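Local coordinates for glycoside hydrolase family 81 (Clostridium thermocellum, PDB 6FOP), which probably hydrolyses beta-1,3-glucans such as laminarin, serving glucan breakdown by the cellulosome of this bacterium, at residues Ala23-Thr28 against Ser43-Gln48; Thr28-Gly33 against Arg103-Ser108; Ala111-Met116 against Lys124-Lys129. All blocks are in the same frame, centred on the assembly; numbering follows the deposited sequence.

Contact 1. Residues Ala23-Thr28 against Ser43-Gln48. With MG (magnesium ion), chain Y.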
loop_
_atom_site.group_PDB
_atom_site.type_symbol
_atom_site.label_atom_id
_atom_site.label_comp_id
_atom_site.label_asym_id
_atom_site.label_seq_id
_atom_site.Cartn_x
_atom_site.Cartn_y
_atom_site.Cartn_z
ATOM N N ALA A 23 -21.579 9.009 -10.513
ATOM C CA ALA A 23 -22.101 10.196 -9.839
ATOM C C ALA A 23 -22.516 9.916 -8.397
ATOM O O ALA A 23 -22.295 10.750 -7.518
ATOM C CB ALA A 23 -23.288 10.739 -10.612
ATOM N N GLU A 24 -23.077 8.721 -8.162
ATOM C CA GLU A 24 -23.651 8.369 -6.859
ATOM C C GLU A 24 -22.524 8.013 -5.871
ATOM O O GLU A 24 -21.703 7.140 -6.150
ATOM C CB GLU A 24 -24.552 7.135 -6.989
ATOM C CG GLU A 24 -25.747 7.253 -7.929
ATOM C CD GLU A 24 -25.457 7.268 -9.448
ATOM O OE1 GLU A 24 -24.353 6.861 -9.945
ATOM O OE2 GLU A 24 -26.395 7.718 -10.155
ATOM N N ILE A 25 -22.505 8.671 -4.724
ATOM C CA ILE A 25 -21.577 8.376 -3.632
ATOM C C ILE A 25 -22.389 8.139 -2.369
ATOM O O ILE A 25 -23.087 9.036 -1.887
ATOM C CB ILE A 25 -20.540 9.485 -3.402
ATOM C CG1 ILE A 25 -19.802 9.810 -4.707
ATOM C CG2 ILE A 25 -19.514 9.028 -2.356
ATOM C CD1 ILE A 25 -18.732 10.871 -4.588
ATOM N N TYR A 26 -22.305 6.919 -1.834
ATOM C CA TYR A 26 -23.077 6.510 -0.664
ATOM C C TYR A 26 -22.334 6.984 0.590
ATOM O O TYR A 26 -21.644 6.238 1.293
ATOM C CB TYR A 26 -23.375 4.990 -0.691
ATOM C CG TYR A 26 -24.387 4.630 -1.739
ATOM C CD1 TYR A 26 -25.757 4.731 -1.471
ATOM C CD2 TYR A 26 -23.987 4.208 -3.022
ATOM C CE1 TYR A 26 -26.696 4.427 -2.446
ATOM C CE2 TYR A 26 -24.927 3.897 -4.002
ATOM C CZ TYR A 26 -26.281 4.002 -3.702
ATOM O OH TYR A 26 -27.224 3.694 -4.650
ATOM N N LYS A 27 -22.495 8.288 0.829
ATOM C CA LYS A 27 -21.933 8.982 1.966
ATOM C C LYS A 27 -23.041 9.823 2.609
ATOM O O LYS A 27 -24.046 10.156 1.962
ATOM C CB LYS A 27 -20.737 9.873 1.572
ATOM C CG LYS A 27 -21.052 10.980 0.582
ATOM C CD LYS A 27 -19.821 11.826 0.314
ATOM C CE LYS A 27 -19.971 12.678 -0.931
ATOM N NZ LYS A 27 -20.981 13.737 -0.743
ATOM N N THR A 28 -22.836 10.147 3.874
ATOM C CA THR A 28 -23.703 11.088 4.569
ATOM C C THR A 28 -23.192 12.495 4.396
ATOM O O THR A 28 -22.091 12.711 3.917
ATOM C CB THR A 28 -23.780 10.846 6.107
ATOM O OG1 THR A 28 -22.540 11.278 6.690
ATOM C CG2 THR A 28 -24.035 9.376 6.430
ATOM N N SER A 43 -15.959 -0.109 -0.628
ATOM C CA SER A 43 -17.199 -0.554 -1.300
ATOM C C SER A 43 -18.483 0.020 -0.676
ATOM O O SER A 43 -19.510 0.106 -1.347
ATOM C CB SER A 43 -17.301 -2.074 -1.356
ATOM O OG SER A 43 -17.625 -2.639 -0.085
ATOM N N ILE A 44 -18.394 0.464 0.570
ATOM C CA ILE A 44 -19.500 1.191 1.197
ATOM C C ILE A 44 -19.920 2.411 0.389
ATOM O O ILE A 44 -21.116 2.667 0.260
ATOM C CB ILE A 44 -19.164 1.616 2.626
ATOM C CG1 ILE A 44 -18.846 0.410 3.515
ATOM C CG2 ILE A 44 -20.309 2.409 3.245
ATOM C CD1 ILE A 44 -18.162 0.776 4.816
ATOM N N LEU A 45 -18.933 3.114 -0.181
ATOM C CA LEU A 45 -19.166 4.344 -0.936
ATOM C C LEU A 45 -19.742 4.097 -2.318
ATOM O O LEU A 45 -20.513 4.921 -2.829
ATOM C CB LEU A 45 -17.857 5.138 -1.076
ATOM C CG LEU A 45 -17.321 5.735 0.224
ATOM C CD1 LEU A 45 -15.819 5.957 0.123
ATOM C CD2 LEU A 45 -18.055 7.011 0.596
ATOM N N TRP A 46 -19.317 2.992 -2.958
ATOM C CA TRP A 46 -19.649 2.754 -4.365
ATOM C C TRP A 46 -20.928 1.930 -4.566
ATOM O O TRP A 46 -21.604 2.054 -5.590
ATOM C CB TRP A 46 -18.472 2.037 -5.046
ATOM C CG TRP A 46 -17.190 2.831 -5.191
ATOM C CD1 TRP A 46 -16.257 3.062 -4.226
ATOM C CD2 TRP A 46 -16.682 3.409 -6.390
ATOM N NE1 TRP A 46 -15.187 3.772 -4.747
ATOM C CE2 TRP A 46 -15.437 4.000 -6.080
ATOM C CE3 TRP A 46 -17.155 3.478 -7.694
ATOM C CZ2 TRP A 46 -14.646 4.625 -7.050
ATOM C CZ3 TRP A 46 -16.384 4.116 -8.644
ATOM C CH2 TRP A 46 -15.142 4.680 -8.314
ATOM N N ASN A 47 -21.214 1.048 -3.610
ATOM C CA ASN A 47 -22.334 0.129 -3.680
ATOM C C ASN A 47 -23.470 0.639 -2.777
ATOM O O ASN A 47 -23.214 1.301 -1.780
ATOM C CB ASN A 47 -21.796 -1.249 -3.254
ATOM C CG ASN A 47 -22.741 -2.383 -3.556
ATOM O OD1 ASN A 47 -22.799 -2.943 -4.665
ATOM N ND2 ASN A 47 -23.456 -2.766 -2.532
ATOM N N GLN A 48 -24.714 0.325 -3.137
ATOM C CA GLN A 48 -25.860 0.675 -2.294
ATOM C C GLN A 48 -25.585 0.261 -0.840
ATOM O O GLN A 48 -25.754 1.041 0.093
ATOM C CB GLN A 48 -27.101 -0.023 -2.845
ATOM C CG GLN A 48 -28.374 0.205 -2.057
ATOM C CD GLN A 48 -29.582 -0.457 -2.692
ATOM O OE1 GLN A 48 -29.473 -1.159 -3.684
ATOM N NE2 GLN A 48 -30.734 -0.251 -2.097
HETATM MG MG MG Y . -23.214 1.730 0.456
#

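Contact 2. Residues Thr28-Gly33 against Arg103-Ser108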
loop_
_atom_site.group_PDB
_atom_site.type_symbol
_atom_site.label_atom_id
_atom_site.label_comp_id
_atom_site.label_asym_id
_atom_site.label_seq_id
_atom_site.Cartn_x
_atom_site.Cartn_y
_atom_site.Cartn_z
ATOM N N THR A 28 -22.836 10.147 3.874
ATOM C CA THR A 28 -23.703 11.088 4.569
ATOM C C THR A 28 -23.192 12.495 4.396
ATOM O O THR A 28 -22.091 12.711 3.917
ATOM C CB THR A 28 -23.780 10.846 6.107
ATOM O OG1 THR A 28 -22.540 11.278 6.690
ATOM C CG2 THR A 28 -24.035 9.376 6.430
ATOM N N SER A 29 -23.980 13.462 4.856
ATOM C CA SER A 29 -23.564 14.864 4.829
ATOM C C SER A 29 -22.377 15.169 5.756
ATOM O O SER A 29 -21.778 16.225 5.647
ATOM C CB SER A 29 -24.739 15.778 5.182
ATOM O OG SER A 29 -25.240 15.463 6.463
ATOM N N ASN A 30 -22.046 14.265 6.674
ATOM C CA ASN A 30 -20.891 14.471 7.534
ATOM C C ASN A 30 -19.548 14.185 6.867
ATOM O O ASN A 30 -18.527 14.598 7.397
ATOM C CB ASN A 30 -21.029 13.663 8.823
ATOM C CG ASN A 30 -22.212 14.125 9.656
ATOM O OD1 ASN A 30 -22.395 15.332 9.878
ATOM N ND2 ASN A 30 -23.014 13.174 10.134
ATOM N N LEU A 31 -19.545 13.449 5.760
ATOM C CA LEU A 31 -18.293 13.112 5.076
ATOM C C LEU A 31 -18.015 14.225 4.068
ATOM O O LEU A 31 -18.610 14.265 2.994
ATOM C CB LEU A 31 -18.382 11.737 4.413
ATOM C CG LEU A 31 -17.043 11.176 3.927
ATOM C CD1 LEU A 31 -16.236 10.670 5.105
ATOM C CD2 LEU A 31 -17.229 10.074 2.910
ATOM N N GLN A 32 -17.117 15.134 4.433
ATOM C CA GLN A 32 -16.850 16.351 3.663
ATOM C C GLN A 32 -15.466 16.302 3.028
ATOM O O GLN A 32 -14.585 15.599 3.491
ATOM C CB GLN A 32 -16.955 17.573 4.572
ATOM C CG GLN A 32 -18.325 17.760 5.231
ATOM C CD GLN A 32 -18.411 19.037 6.031
ATOM O OE1 GLN A 32 -17.729 19.206 7.052
ATOM N NE2 GLN A 32 -19.249 19.949 5.577
ATOM N N GLY A 33 -15.292 17.109 1.989
ATOM C CA GLY A 33 -14.072 17.119 1.214
ATOM C C GLY A 33 -13.919 15.893 0.342
ATOM O O GLY A 33 -14.830 15.084 0.178
ATOM N N ARG A 103 -24.255 4.052 4.165
ATOM C CA ARG A 103 -23.486 5.230 3.759
ATOM C C ARG A 103 -22.325 5.499 4.702
ATOM O O ARG A 103 -22.462 5.406 5.919
ATOM C CB ARG A 103 -24.362 6.467 3.726
ATOM C CG ARG A 103 -25.423 6.397 2.631
ATOM C CD ARG A 103 -26.417 7.535 2.673
ATOM N NE ARG A 103 -27.302 7.452 1.503
ATOM C CZ ARG A 103 -27.149 8.132 0.357
ATOM N NH1 ARG A 103 -26.148 8.999 0.165
ATOM N NH2 ARG A 103 -28.015 7.941 -0.627
ATOM N N ALA A 104 -21.165 5.866 4.142
ATOM C CA ALA A 104 -20.026 6.241 4.986
ATOM C C ALA A 104 -20.257 7.624 5.587
ATOM O O ALA A 104 -20.592 8.557 4.884
ATOM C CB ALA A 104 -18.726 6.232 4.193
ATOM N N ASP A 105 -20.022 7.715 6.886
ATOM C CA ASP A 105 -20.174 8.944 7.665
ATOM C C ASP A 105 -18.836 9.588 8.057
ATOM O O ASP A 105 -18.718 10.825 8.101
ATOM C CB ASP A 105 -21.008 8.619 8.921
ATOM C CG ASP A 105 -21.433 9.848 9.687
ATOM O OD1 ASP A 105 -22.310 10.584 9.204
ATOM O OD2 ASP A 105 -20.892 10.049 10.784
ATOM N N LYS A 106 -17.845 8.743 8.341
ATOM C CA LYS A 106 -16.509 9.169 8.771
ATOM C C LYS A 106 -15.525 8.064 8.386
ATOM O O LYS A 106 -15.780 6.885 8.634
ATOM C CB LYS A 106 -16.473 9.428 10.284
ATOM C CG LYS A 106 -15.163 9.977 10.826
ATOM C CD LYS A 106 -15.217 10.374 12.302
ATOM C CE LYS A 106 -13.878 10.941 12.787
ATOM N NZ LYS A 106 -13.824 11.332 14.226
ATOM N N ILE A 107 -14.399 8.445 7.776
ATOM C CA ILE A 107 -13.336 7.499 7.434
ATOM C C ILE A 107 -12.066 8.058 8.029
ATOM O O ILE A 107 -11.656 9.180 7.704
ATOM C CB ILE A 107 -13.212 7.262 5.929
ATOM C CG1 ILE A 107 -14.507 6.667 5.363
ATOM C CG2 ILE A 107 -12.036 6.329 5.667
ATOM C CD1 ILE A 107 -14.579 6.627 3.840
ATOM N N SER A 108 -11.469 7.305 8.938
ATOM C CA SER A 108 -10.187 7.674 9.523
ATOM C C SER A 108 -9.077 6.745 9.013
ATOM O O SER A 108 -9.275 6.006 8.038
ATOM C CB SER A 108 -10.291 7.747 11.052
ATOM O OG SER A 108 -10.696 6.507 11.576
HETATM O O HOH W 1 -16.379 12.677 8.390
#

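Contact 3. Residues Ala111-Met116 against Lys124-Lys129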
loop_
_atom_site.group_PDB
_atom_site.type_symbol
_atom_site.label_atom_id
_atom_site.label_comp_id
_atom_site.label_asym_id
_atom_site.label_seq_id
_atom_site.Cartn_x
_atom_site.Cartn_y
_atom_site.Cartn_z
ATOM N N ALA A 111 -10.228 3.086 10.424
ATOM C CA ALA A 111 -11.597 2.796 10.820
ATOM C C ALA A 111 -12.564 3.499 9.884
ATOM O O ALA A 111 -12.205 4.462 9.184
ATOM C CB ALA A 111 -11.846 3.163 12.292
ATOM N N VAL A 112 -13.816 3.062 9.947
ATOM C CA VAL A 112 -14.922 3.691 9.208
ATOM C C VAL A 112 -16.171 3.675 10.084
ATOM O O VAL A 112 -16.443 2.674 10.746
ATOM C CB VAL A 112 -15.194 2.991 7.856
ATOM C CG1 VAL A 112 -15.458 1.496 8.014
ATOM C CG2 VAL A 112 -16.305 3.659 7.073
ATOM N N ASP A 113 -16.905 4.777 10.068
ATOM C CA ASP A 113 -18.256 4.841 10.611
ATOM C C ASP A 113 -19.210 4.839 9.428
ATOM O O ASP A 113 -19.058 5.665 8.523
ATOM C CB ASP A 113 -18.493 6.139 11.375
ATOM C CG ASP A 113 -17.617 6.311 12.602
ATOM O OD1 ASP A 113 -17.045 5.336 13.132
ATOM O OD2 ASP A 113 -17.498 7.481 13.044
ATOM N N ALA A 114 -20.194 3.936 9.451
ATOM C CA ALA A 114 -21.234 3.878 8.413
ATOM C C ALA A 114 -22.613 3.911 9.057
ATOM O O ALA A 114 -22.792 3.393 10.155
ATOM C CB ALA A 114 -21.076 2.626 7.564
ATOM N N VAL A 115 -23.570 4.482 8.335
ATOM C CA VAL A 115 -24.927 4.643 8.845
ATOM C C VAL A 115 -25.904 3.969 7.893
ATOM O O VAL A 115 -25.810 4.114 6.671
ATOM C CB VAL A 115 -25.303 6.141 8.933
ATOM C CG1 VAL A 115 -26.785 6.321 9.302
ATOM C CG2 VAL A 115 -24.439 6.848 9.946
ATOM N N MET A 116 -26.843 3.232 8.483
ATOM C CA MET A 116 -28.014 2.708 7.794
ATOM C C MET A 116 -29.221 3.353 8.477
ATOM O O MET A 116 -29.342 3.266 9.685
ATOM C CB MET A 116 -28.055 1.185 7.969
ATOM C CG MET A 116 -26.748 0.502 7.697
ATOM S SD MET A 116 -26.909 -1.261 7.906
ATOM C CE MET A 116 -27.722 -1.457 6.316
ATOM N N LYS A 124 -25.665 2.949 13.409
ATOM C CA LYS A 124 -24.368 3.517 13.042
ATOM C C LYS A 124 -23.330 2.542 13.521
ATOM O O LYS A 124 -23.273 2.220 14.701
ATOM C CB LYS A 124 -24.148 4.879 13.675
ATOM C CG LYS A 124 -22.859 5.550 13.167
ATOM C CD LYS A 124 -22.818 6.996 13.650
ATOM C CE LYS A 124 -21.618 7.764 13.158
ATOM N NZ LYS A 124 -21.783 9.200 13.547
ATOM N N ALA A 125 -22.541 2.028 12.580
ATOM C CA ALA A 125 -21.528 1.008 12.859
ATOM C C ALA A 125 -20.124 1.571 12.676
ATOM O O ALA A 125 -19.859 2.253 11.670
ATOM C CB ALA A 125 -21.730 -0.167 11.935
ATOM N N THR A 126 -19.257 1.309 13.650
ATOM C CA THR A 126 -17.833 1.603 13.530
ATOM C C THR A 126 -17.102 0.269 13.356
ATOM O O THR A 126 -17.156 -0.602 14.242
ATOM C CB THR A 126 -17.291 2.318 14.771
ATOM O OG1 THR A 126 -18.002 3.542 14.945
ATOM C CG2 THR A 126 -15.799 2.627 14.671
ATOM N N LEU A 127 -16.433 0.161 12.205
ATOM C CA LEU A 127 -15.644 -1.007 11.793
ATOM C C LEU A 127 -14.176 -0.576 11.794
ATOM O O LEU A 127 -13.858 0.513 11.297
ATOM C CB LEU A 127 -16.053 -1.474 10.420
ATOM C CG LEU A 127 -17.554 -1.537 10.156
ATOM C CD1 LEU A 127 -17.796 -2.000 8.723
ATOM C CD2 LEU A 127 -18.308 -2.389 11.173
ATOM N N MET A 128 -13.313 -1.394 12.399
ATOM C CA MET A 128 -11.924 -0.987 12.584
ATOM C C MET A 128 -10.950 -2.094 12.229
ATOM O O MET A 128 -11.063 -3.233 12.714
ATOM C CB MET A 128 -11.711 -0.522 14.014
ATOM C CG MET A 128 -10.273 -0.204 14.376
ATOM S SD MET A 128 -10.297 0.582 15.973
ATOM C CE MET A 128 -8.606 0.446 16.448
ATOM N N LYS A 129 -9.983 -1.728 11.396
ATOM C CA LYS A 129 -8.876 -2.599 11.037
ATOM C C LYS A 129 -7.942 -2.597 12.240
ATOM O O LYS A 129 -7.560 -1.527 12.726
ATOM C CB LYS A 129 -8.176 -2.069 9.809
ATOM C CG LYS A 129 -6.910 -2.814 9.422
ATOM C CD LYS A 129 -6.456 -2.485 8.001
ATOM C CE LYS A 129 -7.391 -2.986 6.935
ATOM N NZ LYS A 129 -7.570 -4.474 6.904
HETATM O O HOH W 2 -19.179 9.576 12.777
#

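Contact 1. Residues Ala23-Thr28 against Ser43-Gln48
Tyr-26 swings CG beside its backbone N and opposite its own carbonyl carbon (chi1 -72°), which lays the phenol ring against the backbone of residues 47-48. Leu-45 makes the same kind of choice at its first torsion, and its CD2 comes back toward the loop, 3.9 Å from Ile-25 CG2 and 4.0 Å from Lys-27 CB. On the tyrosine ring the backbone of Gln-48 sits over one face: its CA lies 3.7 Å from the ring centroid of Tyr-26 and 14° off the normal, a CH-pi contact made by the main chain rather than by the amide. That amide is turned to another partner, NE2 donating to Pro-100 O. Beside the ring, Tyr-26 N gives a nearly straight hydrogen bond to Leu-45 O (2.9 Å, 173°), and that oxygen lies in the ring plane, at its edge. Tyr-26 is the centre of an inverse gamma turn, whose closing bond from Lys-27 N to Ile-25 O is weak; the turn places the ring and the N-H of Tyr-26 toward residues 44-48. The carbonyls of residues 44-47 serve two purposes. While Leu-45 O takes the backbone N-H, Ile-44 O and Asn-47 O each bind the magnesium ion at 2.3 Å, and Tyr-49 O and Ala-102 O are further ligands. Tyr-26 CB lies 3.4 Å from Ile-44 O, and CD2 of the same tyrosine 3.3 Å from Asn-47 O, so the side chain packs directly against two of the metal-binding carbonyls.

Contact 2. Residues Thr28-Gly33 against Arg103-Ser108
A type I beta turn, Thr-28 to Leu-31, docks on strand 103-107, an edge strand of an eight-stranded antiparallel sheet, at the point where Asp-105 and Lys-106 form a classic beta bulge opposite Asp-113. One carboxylate oxygen gathers the turn: Asp-105 OD1 accepts from Thr-28 OG1 at 2.6 Å and from Asn-30 ND2 at 2.8 Å. The two donors reach it differently. The hydroxyl comes on the anti side, 31° out of the carboxylate plane, whereas the amide N-H uses the syn lone pair in an almost straight bond (167°), with the amide and carboxylate planes nearly perpendicular. Asp-105 CB starts off away from the turn, but CG stands opposite the backbone N (chi1 -170°), and the carboxylate comes back to the loop. Its second oxygen, OD2, is held in a salt bridge by Lys-124 of the sheet, and these partners together would be expected to keep the buried acid ionised. The threonine hydroxyl is a relay as well as a donor, since Thr-28 OG1 accepts from Asn-30 N at 3.0 Å, an ST turn that ties the two gripping residues together. Leu-31 supplies the apolar side, with CD2 4.3 Å from Ala-104 CB and CD1 4.4 Å from Ile-107 CG1, while Leu-45 of helix 43-46 packs on all three of these residues. At the start of the turn Thr-28 N donates to Ala-104 O (2.9 Å), and Thr-28 CG2 rests on Arg-103 CB. The guanidinium of that arginine bridges to Asp-101 and bonds Lys-27 O. A water links the turn to the strand, donating to both Asn-30 O and Asp-105 O, each at 3.0 Å.

Contact 3. Residues Ala111-Met116 against Lys124-Lys129
Asp-113 and Thr-126 point the same way side by side across a non-hydrogen-bonded pair, and Thr-126 OG1 donates to Asp-113 OD1 at 2.7 Å. The hydroxyl comes from above the carboxylate plane, 50° out of it. Chi1 of -63° sets Asp-113 CG beside its backbone N, and the carboxylate thereby leans toward the neighbouring strand. Its other oxygen, OD2, takes a hydrogen bond from a water that accepts in turn from Lys-124 NZ, both at 2.7 Å; the lysine has its direct salt bridge with Asp-105. The extended lysine chain runs over the strand on its way, CG 3.8 Å from Val-115 CG2. Underneath lies the ladder of an antiparallel beta hairpin, strands 111-118 and 121-128, whose segments here have N-to-C directions 158° apart. Val-112 pairs with Leu-127, and Ala-114 with Ala-125, each by two backbone bonds; the Ala-114 N to Ala-125 O bond measures 2.8 Å. On the face of these four residues Val-112 CG1 packs alongside Leu-127 CB at 3.9 Å. Farther out, Phe-62 of strand 59-63 packs on Ala-114 and Leu-127, and Phe-136 of strand 133-139 on Ala-125.

In the fold
All three contacts meet at strand 103-107. Contacts 1 and 2 share Thr-28, their centres about 10 Å apart, and the loop pairs with the edge strand there: Tyr-26 O lies 2.9 Å from Ala-104 N, probably hydrogen-bonded. Contact 3 continues the same sheet, its centre about 10 Å from that of contact 2 and about 14 Å from that of contact 1; Lys-106 O and Asp-113 N, 2.8 Å apart, probably bond across the bulge. Ile-44 CD1 touches Val-112 CG2 at 4.1 Å, bringing helix 43-46 onto the hairpin. The magnesium ion joins the carbonyls of Ile-44 and Asn-47 in contact 1 to Ala-102, the residue preceding the strand of contact 2, and lies about 6 Å from the side chain of Arg-103.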